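Local coordinates for encapsidation protein (Lactococcus phage asccphi28, PDB 7JQP) that serves as the ATPase of the phage DNA packaging motor, probably coupling ATP hydrolysis to translocation of the viral genome, at residues K269-L274 / D304-I309; D278-G283 / V299-D304; I309-N314 / E321-L326. All blocks are in the same frame, centred on the assembly; numbering follows the deposited sequence.

In the fold
The chain first builds its large P-loop NTPase-type sheet; all three contacts come later, in the smaller mixed sheet of the C-terminal part. Strand 273-277 enters that sheet, and contact 1 closes a long loop by bringing residues 304-309 back onto residues 269-274. Contact 2 is nested inside this loop and pairs the base of the hairpin made by strands 280-288 and 293-300; the two contacts share D304. Contact 3 follows in series from I309, the residue it shares with contact 1, and closes a short loop that adds strand 324-325 beside 311-313. Backbone bonds from L274 to T310 and F312 join contacts 1 and 3 within the sheet.

Contact 1 of 3, residues K269-L274 / D304-I309; sequences KKPKLL and DGLENI
I309 and L306 lay their aliphatic side chains against K270, P271 and L274, and apolar packing of this kind carries the contact between residues 269-274 and 304-309. I309 reaches two ways. Its CG1 sits opposite its own carbonyl carbon (chi1 -59°), and a fully extended chi2 of 180° sends CD1 toward the K270-P271 end, where it lies 4.0 Å from P271 CD and 3.9 Å from K270 CB. The other branch serves L274: I309 CG2 meets L274 CD1 at 3.4 Å, the two side chains crossing at about a right angle. L306 fills in beside it, with its CB 4.0 Å from L274 CD1 and its CD2 3.8 Å from P271 CD. P271 CD thus touches the ends of both L306 and I309, with CG also near I309 CD1, while L274 CD1 touches both residues from the strand side.

The long side chain of K270 adds its methylene groups, CG approaching L306 CD2 at 4.1 Å. Polar groups play little part across the contact. I309 CD1 lies close to the carbonyl oxygen of P271, a van der Waals approach. Within residues 304-309, a weak backbone bond from I309 N to L306 O spans the bend that turns both side chains inward.

Among its neighbours, strand 273-277 is flanked on one side by strand 280-288, through backbone bonds of K272 and L273 with I284 and the K272-E286 salt bridge, and on the other by strand 311-313, through backbone bonds of L274 with T310 and F312. P271 and L274 also touch Y300 of strand 293-300, and residues 304-309 cross over the sheet face that carries L274 and Y300, on the way from strand 293-300 to strand 311-313.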
loop_
_atom_site.group_PDB
_atom_site.type_symbol
_atom_site.label_atom_id
_atom_site.label_comp_id
_atom_site.label_asym_id
_atom_site.label_seq_id
_atom_site.Cartn_x
_atom_site.Cartn_y
_atom_site.Cartn_z
ATOM N N LYS A 269 -0.433 3.172 -54.158
ATOM C CA LYS A 269 -0.357 1.717 -54.214
ATOM C C LYS A 269 -1.323 1.085 -53.214
ATOM O O LYS A 269 -1.690 1.685 -52.199
ATOM C CB LYS A 269 1.067 1.227 -53.925
ATOM C CG LYS A 269 2.093 1.521 -55.015
ATOM C CD LYS A 269 1.755 0.853 -56.339
ATOM C CE LYS A 269 2.603 1.433 -57.463
ATOM N NZ LYS A 269 2.208 0.899 -58.795
ATOM N N LYS A 270 -1.721 -0.152 -53.509
ATOM C CA LYS A 270 -2.689 -0.850 -52.679
ATOM C C LYS A 270 -2.066 -1.237 -51.339
ATOM O O LYS A 270 -0.850 -1.424 -51.240
ATOM C CB LYS A 270 -3.221 -2.081 -53.405
ATOM C CG LYS A 270 -3.991 -1.713 -54.670
ATOM C CD LYS A 270 -4.406 -2.920 -55.488
ATOM C CE LYS A 270 -5.271 -2.508 -56.678
ATOM N NZ LYS A 270 -4.530 -1.700 -57.686
ATOM N N PRO A 271 -2.879 -1.356 -50.293
ATOM C CA PRO A 271 -2.329 -1.596 -48.954
ATOM C C PRO A 271 -1.821 -3.018 -48.773
ATOM O O PRO A 271 -2.238 -3.964 -49.444
ATOM C CB PRO A 271 -3.527 -1.322 -48.038
ATOM C CG PRO A 271 -4.694 -1.777 -48.876
ATOM C CD PRO A 271 -4.354 -1.260 -50.264
ATOM N N LYS A 272 -0.895 -3.148 -47.816
ATOM C CA LYS A 272 -0.321 -4.449 -47.490
ATOM C C LYS A 272 -1.345 -5.351 -46.815
ATOM O O LYS A 272 -1.409 -6.552 -47.102
ATOM C CB LYS A 272 0.899 -4.255 -46.590
ATOM C CG LYS A 272 1.904 -5.392 -46.597
ATOM C CD LYS A 272 3.036 -5.095 -45.620
ATOM C CE LYS A 272 4.139 -6.137 -45.691
ATOM N NZ LYS A 272 5.454 -5.570 -45.268
ATOM N N LEU A 273 -2.152 -4.796 -45.917
ATOM C CA LEU A 273 -3.154 -5.562 -45.195
ATOM C C LEU A 273 -4.386 -4.698 -44.972
ATOM O O LEU A 273 -4.331 -3.469 -45.048
ATOM C CB LEU A 273 -2.607 -6.080 -43.855
ATOM C CG LEU A 273 -1.963 -5.081 -42.894
ATOM C CD1 LEU A 273 -2.979 -4.170 -42.233
ATOM C CD2 LEU A 273 -1.157 -5.835 -41.832
ATOM N N LEU A 274 -5.505 -5.364 -44.702
ATOM C CA LEU A 274 -6.781 -4.700 -44.486
ATOM C C LEU A 274 -7.436 -5.255 -43.231
ATOM O O LEU A 274 -7.312 -6.446 -42.929
ATOM C CB LEU A 274 -7.727 -4.892 -45.678
ATOM C CG LEU A 274 -7.326 -4.245 -47.001
ATOM C CD1 LEU A 274 -7.950 -4.990 -48.168
ATOM C CD2 LEU A 274 -7.746 -2.785 -47.019
ATOM N N ASP A 304 -12.880 -2.679 -53.580
ATOM C CA ASP A 304 -12.782 -2.617 -55.033
ATOM C C ASP A 304 -11.311 -2.535 -55.420
ATOM O O ASP A 304 -10.605 -1.609 -55.003
ATOM C CB ASP A 304 -13.555 -1.434 -55.622
ATOM C CG ASP A 304 -15.062 -1.601 -55.507
ATOM O OD1 ASP A 304 -15.511 -2.611 -54.923
ATOM O OD2 ASP A 304 -15.797 -0.786 -56.107
ATOM N N GLY A 305 -10.857 -3.493 -56.225
ATOM C CA GLY A 305 -9.458 -3.590 -56.576
ATOM C C GLY A 305 -8.579 -4.193 -55.509
ATOM O O GLY A 305 -7.350 -4.119 -55.625
ATOM N N LEU A 306 -9.169 -4.788 -54.475
ATOM C CA LEU A 306 -8.444 -5.396 -53.367
ATOM C C LEU A 306 -8.879 -6.843 -53.189
ATOM O O LEU A 306 -9.033 -7.335 -52.067
ATOM C CB LEU A 306 -8.663 -4.607 -52.080
ATOM C CG LEU A 306 -8.644 -3.082 -52.199
ATOM C CD1 LEU A 306 -9.291 -2.453 -50.971
ATOM C CD2 LEU A 306 -7.233 -2.554 -52.374
ATOM N N GLU A 307 -9.067 -7.550 -54.307
ATOM C CA GLU A 307 -9.692 -8.867 -54.265
ATOM C C GLU A 307 -8.879 -9.849 -53.424
ATOM O O GLU A 307 -9.437 -10.587 -52.601
ATOM C CB GLU A 307 -9.867 -9.405 -55.683
ATOM C CG GLU A 307 -10.728 -8.577 -56.629
ATOM C CD GLU A 307 -9.952 -7.463 -57.313
ATOM O OE1 GLU A 307 -8.753 -7.291 -57.006
ATOM O OE2 GLU A 307 -10.512 -6.833 -58.236
ATOM N N ASN A 308 -7.560 -9.881 -53.619
ATOM C CA ASN A 308 -6.720 -10.886 -52.984
ATOM C C ASN A 308 -6.018 -10.391 -51.725
ATOM O O ASN A 308 -5.269 -11.161 -51.112
ATOM C CB ASN A 308 -5.661 -11.401 -53.968
ATOM C CG ASN A 308 -6.267 -12.056 -55.192
ATOM O OD1 ASN A 308 -7.202 -12.849 -55.089
ATOM N ND2 ASN A 308 -5.731 -11.728 -56.362
ATOM N N ILE A 309 -6.230 -9.139 -51.322
ATOM C CA ILE A 309 -5.605 -8.643 -50.101
ATOM C C ILE A 309 -6.326 -9.230 -48.895
ATOM O O ILE A 309 -7.563 -9.244 -48.836
ATOM C CB ILE A 309 -5.618 -7.107 -50.071
ATOM C CG1 ILE A 309 -4.870 -6.558 -51.290
ATOM C CG2 ILE A 309 -4.992 -6.602 -48.777
ATOM C CD1 ILE A 309 -4.827 -5.043 -51.373
#

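Contact 2 of 3, residues D278-G283 / V299-D304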
loop_
_atom_site.group_PDB
_atom_site.type_symbol
_atom_site.label_atom_id
_atom_site.label_comp_id
_atom_site.label_asym_id
_atom_site.label_seq_id
_atom_site.Cartn_x
_atom_site.Cartn_y
_atom_site.Cartn_z
ATOM N N ASP A 278 -16.065 -1.003 -38.546
ATOM C CA ASP A 278 -17.103 0.027 -38.562
ATOM C C ASP A 278 -17.593 0.290 -39.985
ATOM O O ASP A 278 -17.591 1.424 -40.471
ATOM C CB ASP A 278 -16.587 1.311 -37.903
ATOM C CG ASP A 278 -17.669 2.352 -37.719
ATOM O OD1 ASP A 278 -18.841 2.053 -38.013
ATOM O OD2 ASP A 278 -17.347 3.473 -37.273
ATOM N N ARG A 279 -18.029 -0.780 -40.650
ATOM C CA ARG A 279 -18.633 -0.710 -41.978
ATOM C C ARG A 279 -17.672 -0.162 -43.024
ATOM O O ARG A 279 -18.101 0.351 -44.063
ATOM C CB ARG A 279 -19.920 0.121 -41.942
ATOM C CG ARG A 279 -21.062 -0.593 -41.233
ATOM C CD ARG A 279 -22.350 0.216 -41.227
ATOM N NE ARG A 279 -23.489 -0.629 -40.878
ATOM C CZ ARG A 279 -24.759 -0.317 -41.110
ATOM N NH1 ARG A 279 -25.070 0.832 -41.696
ATOM N NH2 ARG A 279 -25.720 -1.159 -40.757
ATOM N N GLN A 280 -16.374 -0.282 -42.767
ATOM C CA GLN A 280 -15.343 0.197 -43.672
ATOM C C GLN A 280 -14.153 -0.744 -43.578
ATOM O O GLN A 280 -14.116 -1.652 -42.742
ATOM C CB GLN A 280 -14.909 1.628 -43.339
ATOM C CG GLN A 280 -15.731 2.722 -43.994
ATOM C CD GLN A 280 -15.183 4.106 -43.690
ATOM O OE1 GLN A 280 -14.418 4.287 -42.741
ATOM N NE2 GLN A 280 -15.561 5.087 -44.505
ATOM N N TYR A 281 -13.168 -0.517 -44.440
ATOM C CA TYR A 281 -11.928 -1.278 -44.426
ATOM C C TYR A 281 -10.765 -0.324 -44.215
ATOM O O TYR A 281 -10.618 0.657 -44.952
ATOM C CB TYR A 281 -11.739 -2.063 -45.724
ATOM C CG TYR A 281 -12.860 -3.031 -46.019
ATOM C CD1 TYR A 281 -14.060 -2.588 -46.559
ATOM C CD2 TYR A 281 -12.721 -4.385 -45.758
ATOM C CE1 TYR A 281 -15.089 -3.468 -46.831
ATOM C CE2 TYR A 281 -13.744 -5.273 -46.026
ATOM C CZ TYR A 281 -14.926 -4.810 -46.564
ATOM O OH TYR A 281 -15.948 -5.692 -46.835
ATOM N N LEU A 282 -9.954 -0.606 -43.202
ATOM C CA LEU A 282 -8.761 0.171 -42.908
ATOM C C LEU A 282 -7.553 -0.565 -43.464
ATOM O O LEU A 282 -7.404 -1.771 -43.244
ATOM C CB LEU A 282 -8.595 0.384 -41.407
ATOM C CG LEU A 282 -9.691 1.148 -40.669
ATOM C CD1 LEU A 282 -9.411 1.100 -39.173
ATOM C CD2 LEU A 282 -9.778 2.579 -41.153
ATOM N N GLY A 283 -6.702 0.154 -44.182
ATOM C CA GLY A 283 -5.546 -0.448 -44.808
ATOM C C GLY A 283 -4.276 0.278 -44.423
ATOM O O GLY A 283 -4.266 1.490 -44.210
ATOM N N VAL A 299 -8.023 4.530 -45.554
ATOM C CA VAL A 299 -9.369 4.012 -45.344
ATOM C C VAL A 299 -10.015 3.797 -46.703
ATOM O O VAL A 299 -9.965 4.682 -47.565
ATOM C CB VAL A 299 -10.220 4.975 -44.492
ATOM C CG1 VAL A 299 -11.569 4.355 -44.170
ATOM C CG2 VAL A 299 -9.469 5.352 -43.221
ATOM N N TYR A 300 -10.609 2.623 -46.901
ATOM C CA TYR A 300 -11.293 2.282 -48.142
ATOM C C TYR A 300 -12.755 1.984 -47.842
ATOM O O TYR A 300 -13.062 1.140 -46.993
ATOM C CB TYR A 300 -10.631 1.081 -48.821
ATOM C CG TYR A 300 -9.212 1.348 -49.270
ATOM C CD1 TYR A 300 -8.140 1.094 -48.425
ATOM C CD2 TYR A 300 -8.944 1.858 -50.533
ATOM C CE1 TYR A 300 -6.840 1.339 -48.826
ATOM C CE2 TYR A 300 -7.646 2.106 -50.943
ATOM C CZ TYR A 300 -6.599 1.846 -50.085
ATOM O OH TYR A 300 -5.308 2.093 -50.492
ATOM N N LYS A 301 -13.655 2.685 -48.538
ATOM C CA LYS A 301 -15.084 2.486 -48.315
ATOM C C LYS A 301 -15.543 1.118 -48.809
ATOM O O LYS A 301 -16.416 0.494 -48.194
ATOM C CB LYS A 301 -15.882 3.599 -48.994
ATOM C CG LYS A 301 -15.903 4.906 -48.207
ATOM C CD LYS A 301 -16.739 5.975 -48.901
ATOM C CE LYS A 301 -17.047 7.133 -47.960
ATOM N NZ LYS A 301 -18.100 8.039 -48.504
ATOM N N THR A 302 -14.982 0.642 -49.921
ATOM C CA THR A 302 -15.389 -0.632 -50.497
ATOM C C THR A 302 -14.161 -1.432 -50.911
ATOM O O THR A 302 -13.081 -0.881 -51.140
ATOM C CB THR A 302 -16.313 -0.439 -51.711
ATOM O OG1 THR A 302 -16.765 -1.716 -52.179
ATOM C CG2 THR A 302 -15.578 0.279 -52.838
ATOM N N LEU A 303 -14.345 -2.751 -51.000
ATOM C CA LEU A 303 -13.279 -3.664 -51.413
ATOM C C LEU A 303 -13.255 -3.782 -52.938
ATOM O O LEU A 303 -13.545 -4.827 -53.524
ATOM C CB LEU A 303 -13.472 -5.028 -50.763
ATOM C CG LEU A 303 -12.922 -5.276 -49.362
ATOM C CD1 LEU A 303 -13.385 -6.645 -48.876
ATOM C CD2 LEU A 303 -11.411 -5.185 -49.341
ATOM N N ASP A 304 -12.880 -2.679 -53.580
ATOM C CA ASP A 304 -12.782 -2.617 -55.033
ATOM C C ASP A 304 -11.311 -2.535 -55.420
ATOM O O ASP A 304 -10.605 -1.609 -55.003
ATOM C CB ASP A 304 -13.555 -1.434 -55.622
ATOM C CG ASP A 304 -15.062 -1.601 -55.507
ATOM O OD1 ASP A 304 -15.511 -2.611 -54.923
ATOM O OD2 ASP A 304 -15.797 -0.786 -56.107
#
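Y281 and L303 come together because each turns its CG away from its own carbonyl carbon, Y281 with chi1 -58° and L303 with chi1 -85°; chi2 then turns the tyrosine ring so that one face receives the leucine. L303 CG stands 3.5 Å from the centroid of the Y281 ring, only 15° off the ring normal, a CH-pi contact displaced toward the rim on the CE2 and CZ side. The same ring has Y300 O at its edge, in its plane.

In the backbone, Y281 and Y300 form an antiparallel hydrogen-bonded pair. Y281 N gives its hydrogen to Y300 O at 3.0 Å, and Y300 N returns a nearly straight bond to Y281 O at 2.8 Å. The next pair, L282 and V299, is non-hydrogen-bonded, and its side chains lie side by side on the face opposite the tyrosines, L282 CD2 meeting V299 CG2 at 3.5 Å. Helix 352-365 covers that face, with W358 and F361 on L282 and T354 on V299. Q280 stretches its amide past V299 CG1 to bring NE2 within 3.7 Å of K301 CG.

Beyond the pairing, the chain leaves the sheet through an inverse gamma turn centred on L303, and T302 OG1 binds D304 OD1 at 3.1 Å from above the carboxylate plane. At the same end of the hairpin, leading into the other strand, D278 forms a salt bridge with R246 of the second subunit. The alternating pairs form an antiparallel ladder, here at the open end of the hairpin of strands 280-288 and 293-300, which with strand 273-277 makes the C-terminal meander.

Contact 3 of 3, residues I309-N314 / E321-L326; sequences ITVFNN and EDEVFL
Parallel pairing of F312 with V324 and of N313 with F325 places strand 324-325 at the outer edge of the C-terminal sheet, next to strand 311-313. Three backbone bonds step along the pair. V324 N donates to V311 O at 2.6 Å, nearly in line with the carbonyl; N313 N donates to V324 O at 3.0 Å; and L326 N reaches N313 O at 2.9 Å from above the carbonyl plane, 46° out of it. V324 is therefore gripped through both N and O, the zigzag expected of parallel strands.

A short helix-free loop links the two strands. Their sheet runs 324-325, 311-313, 273-277, 280-288, 293-300, with the short strand 348-349 beyond. Strands 273-277, 280-288 and 293-300 form an antiparallel meander with parallel strands added beside 273-277, an order consistent with an RNase H-like fold, as in large-terminase nuclease domains.

On one face, F312 and V324 lie side by side, ring atoms CD1 and CE1 against V324 CG1, and L326 CD2 comes 4.0 Å from F312 CB. L326 also packs on L331 and F335 of helix 328-343. Beside V311, the extended side chain of E323 (chi2 -177°) runs in the same direction, its CG 4.0 Å from V311 CG1. This carries the carboxylate over to N313, where OE1 lies 3.5 Å from N313 CB, with amide and carboxylate planes 65° apart. E323 OE2 forms a salt bridge with K276, and N313 ND2 a weak hydrogen bond to K276 O. F325, on the N313 face, meets the ring of F316 and touches N258 of the second subunit.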
loop_
_atom_site.group_PDB
_atom_site.type_symbol
_atom_site.label_atom_id
_atom_site.label_comp_id
_atom_site.label_asym_id
_atom_site.label_seq_id
_atom_site.Cartn_x
_atom_site.Cartn_y
_atom_site.Cartn_z
ATOM N N ILE A 309 -6.230 -9.139 -51.322
ATOM C CA ILE A 309 -5.605 -8.643 -50.101
ATOM C C ILE A 309 -6.326 -9.230 -48.895
ATOM O O ILE A 309 -7.563 -9.244 -48.836
ATOM C CB ILE A 309 -5.618 -7.107 -50.071
ATOM C CG1 ILE A 309 -4.870 -6.558 -51.290
ATOM C CG2 ILE A 309 -4.992 -6.602 -48.777
ATOM C CD1 ILE A 309 -4.827 -5.043 -51.373
ATOM N N THR A 310 -5.554 -9.710 -47.922
ATOM C CA THR A 310 -6.139 -10.337 -46.744
ATOM C C THR A 310 -6.869 -9.300 -45.899
ATOM O O THR A 310 -6.433 -8.152 -45.777
ATOM C CB THR A 310 -5.059 -11.025 -45.907
ATOM O OG1 THR A 310 -4.302 -10.039 -45.191
ATOM C CG2 THR A 310 -4.122 -11.841 -46.796
ATOM N N VAL A 311 -7.992 -9.713 -45.317
ATOM C CA VAL A 311 -8.829 -8.849 -44.493
ATOM C C VAL A 311 -8.946 -9.461 -43.106
ATOM O O VAL A 311 -9.198 -10.663 -42.972
ATOM C CB VAL A 311 -10.225 -8.650 -45.111
ATOM C CG1 VAL A 311 -11.091 -7.801 -44.190
ATOM C CG2 VAL A 311 -10.107 -8.019 -46.486
ATOM N N PHE A 312 -8.752 -8.642 -42.079
ATOM C CA PHE A 312 -8.877 -9.072 -40.692
ATOM C C PHE A 312 -10.129 -8.466 -40.088
ATOM O O PHE A 312 -10.359 -7.259 -40.204
ATOM C CB PHE A 312 -7.622 -8.683 -39.900
ATOM C CG PHE A 312 -6.423 -9.431 -40.355
ATOM C CD1 PHE A 312 -6.137 -10.679 -39.831
ATOM C CD2 PHE A 312 -5.617 -8.920 -41.357
ATOM C CE1 PHE A 312 -5.078 -11.401 -40.299
ATOM C CE2 PHE A 312 -4.533 -9.621 -41.809
ATOM C CZ PHE A 312 -4.316 -10.889 -41.347
ATOM N N ASN A 313 -10.938 -9.303 -39.449
ATOM C CA ASN A 313 -12.197 -8.866 -38.866
ATOM C C ASN A 313 -12.153 -9.108 -37.366
ATOM O O ASN A 313 -11.981 -10.246 -36.917
ATOM C CB ASN A 313 -13.374 -9.595 -39.517
ATOM C CG ASN A 313 -14.712 -8.984 -39.153
ATOM O OD1 ASN A 313 -15.684 -9.696 -38.927
ATOM N ND2 ASN A 313 -14.765 -7.658 -39.096
ATOM N N ASN A 314 -12.313 -8.028 -36.601
ATOM C CA ASN A 314 -12.318 -8.129 -35.148
ATOM C C ASN A 314 -13.572 -8.834 -34.650
ATOM O O ASN A 314 -13.523 -9.584 -33.669
ATOM C CB ASN A 314 -12.209 -6.730 -34.544
ATOM C CG ASN A 314 -12.374 -6.728 -33.045
ATOM O OD1 ASN A 314 -11.818 -7.573 -32.347
ATOM N ND2 ASN A 314 -13.150 -5.777 -32.539
ATOM N N GLU A 321 -16.880 -14.895 -45.700
ATOM C CA GLU A 321 -16.071 -15.179 -46.895
ATOM C C GLU A 321 -14.657 -15.542 -46.445
ATOM O O GLU A 321 -14.509 -16.399 -45.560
ATOM C CB GLU A 321 -16.184 -13.988 -47.847
ATOM C CG GLU A 321 -15.627 -14.240 -49.241
ATOM C CD GLU A 321 -16.313 -13.406 -50.311
ATOM O OE1 GLU A 321 -17.558 -13.299 -50.278
ATOM O OE2 GLU A 321 -15.608 -12.859 -51.184
ATOM N N ASP A 322 -13.614 -14.944 -47.016
ATOM C CA ASP A 322 -12.230 -15.326 -46.770
ATOM C C ASP A 322 -11.546 -14.458 -45.725
ATOM O O ASP A 322 -10.326 -14.560 -45.557
ATOM C CB ASP A 322 -11.450 -15.258 -48.085
ATOM C CG ASP A 322 -12.011 -16.183 -49.147
ATOM O OD1 ASP A 322 -12.471 -17.289 -48.798
ATOM O OD2 ASP A 322 -12.090 -15.753 -50.317
ATOM N N GLU A 323 -12.289 -13.613 -45.018
ATOM C CA GLU A 323 -11.668 -12.756 -44.019
ATOM C C GLU A 323 -11.057 -13.596 -42.902
ATOM O O GLU A 323 -11.560 -14.668 -42.549
ATOM C CB GLU A 323 -12.690 -11.779 -43.440
ATOM C CG GLU A 323 -13.481 -11.010 -44.483
ATOM C CD GLU A 323 -14.436 -10.008 -43.862
ATOM O OE1 GLU A 323 -14.728 -10.135 -42.654
ATOM O OE2 GLU A 323 -14.888 -9.091 -44.581
ATOM N N VAL A 324 -9.952 -13.095 -42.356
ATOM C CA VAL A 324 -9.221 -13.767 -41.287
ATOM C C VAL A 324 -9.699 -13.215 -39.951
ATOM O O VAL A 324 -9.756 -11.996 -39.754
ATOM C CB VAL A 324 -7.706 -13.565 -41.458
ATOM C CG1 VAL A 324 -6.950 -14.096 -40.246
ATOM C CG2 VAL A 324 -7.220 -14.239 -42.736
ATOM N N PHE A 325 -10.043 -14.110 -39.031
ATOM C CA PHE A 325 -10.494 -13.685 -37.715
ATOM C C PHE A 325 -9.359 -12.999 -36.966
ATOM O O PHE A 325 -8.230 -13.499 -36.935
ATOM C CB PHE A 325 -10.962 -14.869 -36.893
ATOM C CG PHE A 325 -11.483 -14.496 -35.534
ATOM C CD1 PHE A 325 -10.708 -14.708 -34.406
ATOM C CD2 PHE A 325 -12.705 -13.862 -35.389
ATOM C CE1 PHE A 325 -11.167 -14.350 -33.153
ATOM C CE2 PHE A 325 -13.178 -13.519 -34.135
ATOM C CZ PHE A 325 -12.401 -13.753 -33.018
ATOM N N LEU A 326 -9.656 -11.857 -36.356
ATOM C CA LEU A 326 -8.691 -11.118 -35.550
ATOM C C LEU A 326 -8.945 -11.448 -34.084
ATOM O O LEU A 326 -10.053 -11.232 -33.579
ATOM C CB LEU A 326 -8.814 -9.616 -35.794
ATOM C CG LEU A 326 -7.635 -8.716 -35.411
ATOM C CD1 LEU A 326 -6.289 -9.364 -35.683
ATOM C CD2 LEU A 326 -7.744 -7.382 -36.158
#